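PDB 7BGL: YecR from Salmonella typhimurium, which is of unknown function but, probably a lipoprotein, packs against chains of other proteins within a 78-chain assembly. Local coordinates for residues 81-85 with 86-90. Sequence-based numbering, arbitrary orientation.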
ATOM      1  N   ILE C  81      51.760  84.014   6.476  1.00 96.40           N
ATOM      2  CA  ILE C  81      50.584  84.861   6.314  1.00 96.40           C
ATOM      3  C   ILE C  81      49.872  84.443   5.037  1.00 96.40           C
ATOM      4  O   ILE C  81      50.502  84.324   3.980  1.00 96.40           O
ATOM      5  CB  ILE C  81      50.953  86.355   6.262  1.00 96.40           C
ATOM      6  CG1 ILE C  81      51.727  86.758   7.518  1.00 96.40           C
ATOM      7  CG2 ILE C  81      49.702  87.205   6.111  1.00 96.40           C
ATOM      8  CD1 ILE C  81      50.884  86.775   8.772  1.00 96.40           C
ATOM      9  N   TYR C  82      48.564  84.222   5.132  1.00 85.34           N
ATOM     10  CA  TYR C  82      47.752  83.794   4.001  1.00 85.34           C
ATOM     11  C   TYR C  82      46.709  84.857   3.694  1.00 85.34           C
ATOM     12  O   TYR C  82      46.004  85.320   4.596  1.00 85.34           O
ATOM     13  CB  TYR C  82      47.074  82.452   4.286  1.00 85.34           C
ATOM     14  CG  TYR C  82      47.870  81.254   3.823  1.00 85.34           C
ATOM     15  CD1 TYR C  82      49.173  81.053   4.255  1.00 85.34           C
ATOM     16  CD2 TYR C  82      47.320  80.326   2.949  1.00 85.34           C
ATOM     17  CE1 TYR C  82      49.905  79.961   3.835  1.00 85.34           C
ATOM     18  CE2 TYR C  82      48.046  79.230   2.521  1.00 85.34           C
ATOM     19  CZ  TYR C  82      49.338  79.053   2.968  1.00 85.34           C
ATOM     20  OH  TYR C  82      50.065  77.964   2.546  1.00 85.34           O
ATOM     21  N   ALA C  83      46.615  85.238   2.421  1.00 83.64           N
ATOM     22  CA  ALA C  83      45.613  86.194   1.943  1.00 83.64           C
ATOM     23  C   ALA C  83      45.008  85.602   0.673  1.00 83.64           C
ATOM     24  O   ALA C  83      45.508  85.833  -0.432  1.00 83.64           O
ATOM     25  CB  ALA C  83      46.221  87.569   1.698  1.00 83.64           C
ATOM     26  N   GLY C  84      43.932  84.841   0.837  1.00 78.94           N
ATOM     27  CA  GLY C  84      43.341  84.167  -0.307  1.00 78.94           C
ATOM     28  C   GLY C  84      44.338  83.210  -0.932  1.00 78.94           C
ATOM     29  O   GLY C  84      45.041  82.468  -0.239  1.00 78.94           O
ATOM     30  N   SER C  85      44.404  83.222  -2.260  1.00 80.34           N
ATOM     31  CA  SER C  85      45.334  82.367  -2.997  1.00 80.34           C
ATOM     32  C   SER C  85      46.683  83.056  -3.193  1.00 80.34           C
ATOM     33  O   SER C  85      47.178  83.204  -4.309  1.00 80.34           O
ATOM     34  CB  SER C  85      44.723  81.965  -4.335  1.00 80.34           C
ATOM     35  OG  SER C  85      43.498  81.277  -4.151  1.00 80.34           O
ATOM     36  N   LEU C  86      47.285  83.484  -2.086  1.00 89.91           N
ATOM     37  CA  LEU C  86      48.557  84.190  -2.125  1.00 89.91           C
ATOM     38  C   LEU C  86      49.355  83.841  -0.875  1.00 89.91           C
ATOM     39  O   LEU C  86      48.894  83.097  -0.006  1.00 89.91           O
ATOM     40  CB  LEU C  86      48.343  85.703  -2.244  1.00 89.91           C
ATOM     41  CG  LEU C  86      47.842  86.219  -3.595  1.00 89.91           C
ATOM     42  CD1 LEU C  86      47.795  87.739  -3.600  1.00 89.91           C
ATOM     43  CD2 LEU C  86      48.717  85.703  -4.724  1.00 89.91           C
ATOM     44  N   CYS C  87      50.567  84.391  -0.793  1.00105.64           N
ATOM     45  CA  CYS C  87      51.459  84.194   0.354  1.00105.64           C
ATOM     46  C   CYS C  87      52.114  85.542   0.649  1.00105.64           C
ATOM     47  O   CYS C  87      53.135  85.894   0.052  1.00105.64           O
ATOM     48  CB  CYS C  87      52.490  83.108   0.075  1.00105.64           C
ATOM     49  SG  CYS C  87      53.633  82.795   1.439  1.00105.64           S
ATOM     50  N   LEU C  88      51.517  86.294   1.576  1.00107.89           N
ATOM     51  CA  LEU C  88      52.025  87.626   1.884  1.00107.89           C
ATOM     52  C   LEU C  88      53.439  87.566   2.447  1.00107.89           C
ATOM     53  O   LEU C  88      54.301  88.367   2.066  1.00107.89           O
ATOM     54  CB  LEU C  88      51.086  88.330   2.864  1.00107.89           C
ATOM     55  CG  LEU C  88      49.646  88.531   2.388  1.00107.89           C
ATOM     56  CD1 LEU C  88      48.856  89.350   3.396  1.00107.89           C
ATOM     57  CD2 LEU C  88      49.622  89.191   1.018  1.00107.89           C
ATOM     58  N   ASN C  89      53.698  86.628   3.355  1.00109.67           N
ATOM     59  CA  ASN C  89      55.003  86.488   3.982  1.00109.67           C
ATOM     60  C   ASN C  89      55.422  85.025   3.982  1.00109.67           C
ATOM     61  O   ASN C  89      54.587  84.123   4.088  1.00109.67           O
ATOM     62  CB  ASN C  89      54.998  87.027   5.419  1.00109.67           C
ATOM     63  CG  ASN C  89      56.363  86.954   6.073  1.00109.67           C
ATOM     64  OD1 ASN C  89      57.341  87.493   5.555  1.00109.67           O
ATOM     65  ND2 ASN C  89      56.436  86.284   7.216  1.00109.67           N
ATOM     66  N   THR C  90      56.729  84.801   3.863  1.00110.66           N
ATOM     67  CA  THR C  90      57.301  83.462   3.893  1.00110.66           C
ATOM     68  C   THR C  90      58.396  83.413   4.946  1.00110.66           C
ATOM     69  O   THR C  90      59.266  84.288   4.983  1.00110.66           O
ATOM     70  CB  THR C  90      57.866  83.064   2.526  1.00110.66           C
ATOM     71  OG1 THR C  90      56.819  83.084   1.550  1.00110.66           O
ATOM     72  CG2 THR C  90      58.469  81.669   2.587  1.00110.66           C
TER
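Leu88 reaches back over the hairpin to Ile81 and Ala83, and this small apolar cluster accompanies two weak backbone hydrogen bonds. One methyl, Leu88 CD1, sits 3.6 Å from Ile81 CG2. The same atom also lies 3.6 Å from Ala83 CB, and Leu88 CG meets that alanine methyl just as closely. Ile81 can offer CG2 to the leucine because its chi1 of -57° sets that methyl anti to the backbone N; the other branch carries CG1 to within 3.9 Å of Asn89 CB.

Beneath the cluster, Leu88 N donates to Ile81 O over 3.3 Å, at a bent N-H···O angle of 131°. Nearer the tip, Ser85 is the centre of an inverse gamma turn, closed by Leu86 N donating to Gly84 O over 3.1 Å at 143°, again a weak bond. Gly84, with its positive phi, leads into the turn. Tyr82 extends on the side of the hairpin away from Leu88, with Leu86 O lying 4.3 Å above its ring plane, displaced toward the rim.

Further polar contacts come from outside the turn. Asn89 and Ser80 continue the hairpin ladder through backbone hydrogen bonding. Gly84 O accepts a second weak hydrogen bond from a polar side chain of a neighbouring protein chain, which also holds Ser85 OG through two weak bonds and whose basic side chain forms a weak hydrogen bond with Tyr82 OH. Another protein chain forms backbone hydrogen bonds with Tyr82 and packs on Leu86 and Leu88.

The hairpin end thus illustrates a turn whose internal hydrogen bonds are few and bent: its polar atoms lean on partners from other chains, while the Cys79–Cys87 disulfide and the apolar contacts of Leu88 join strands 76-82 and 87-97.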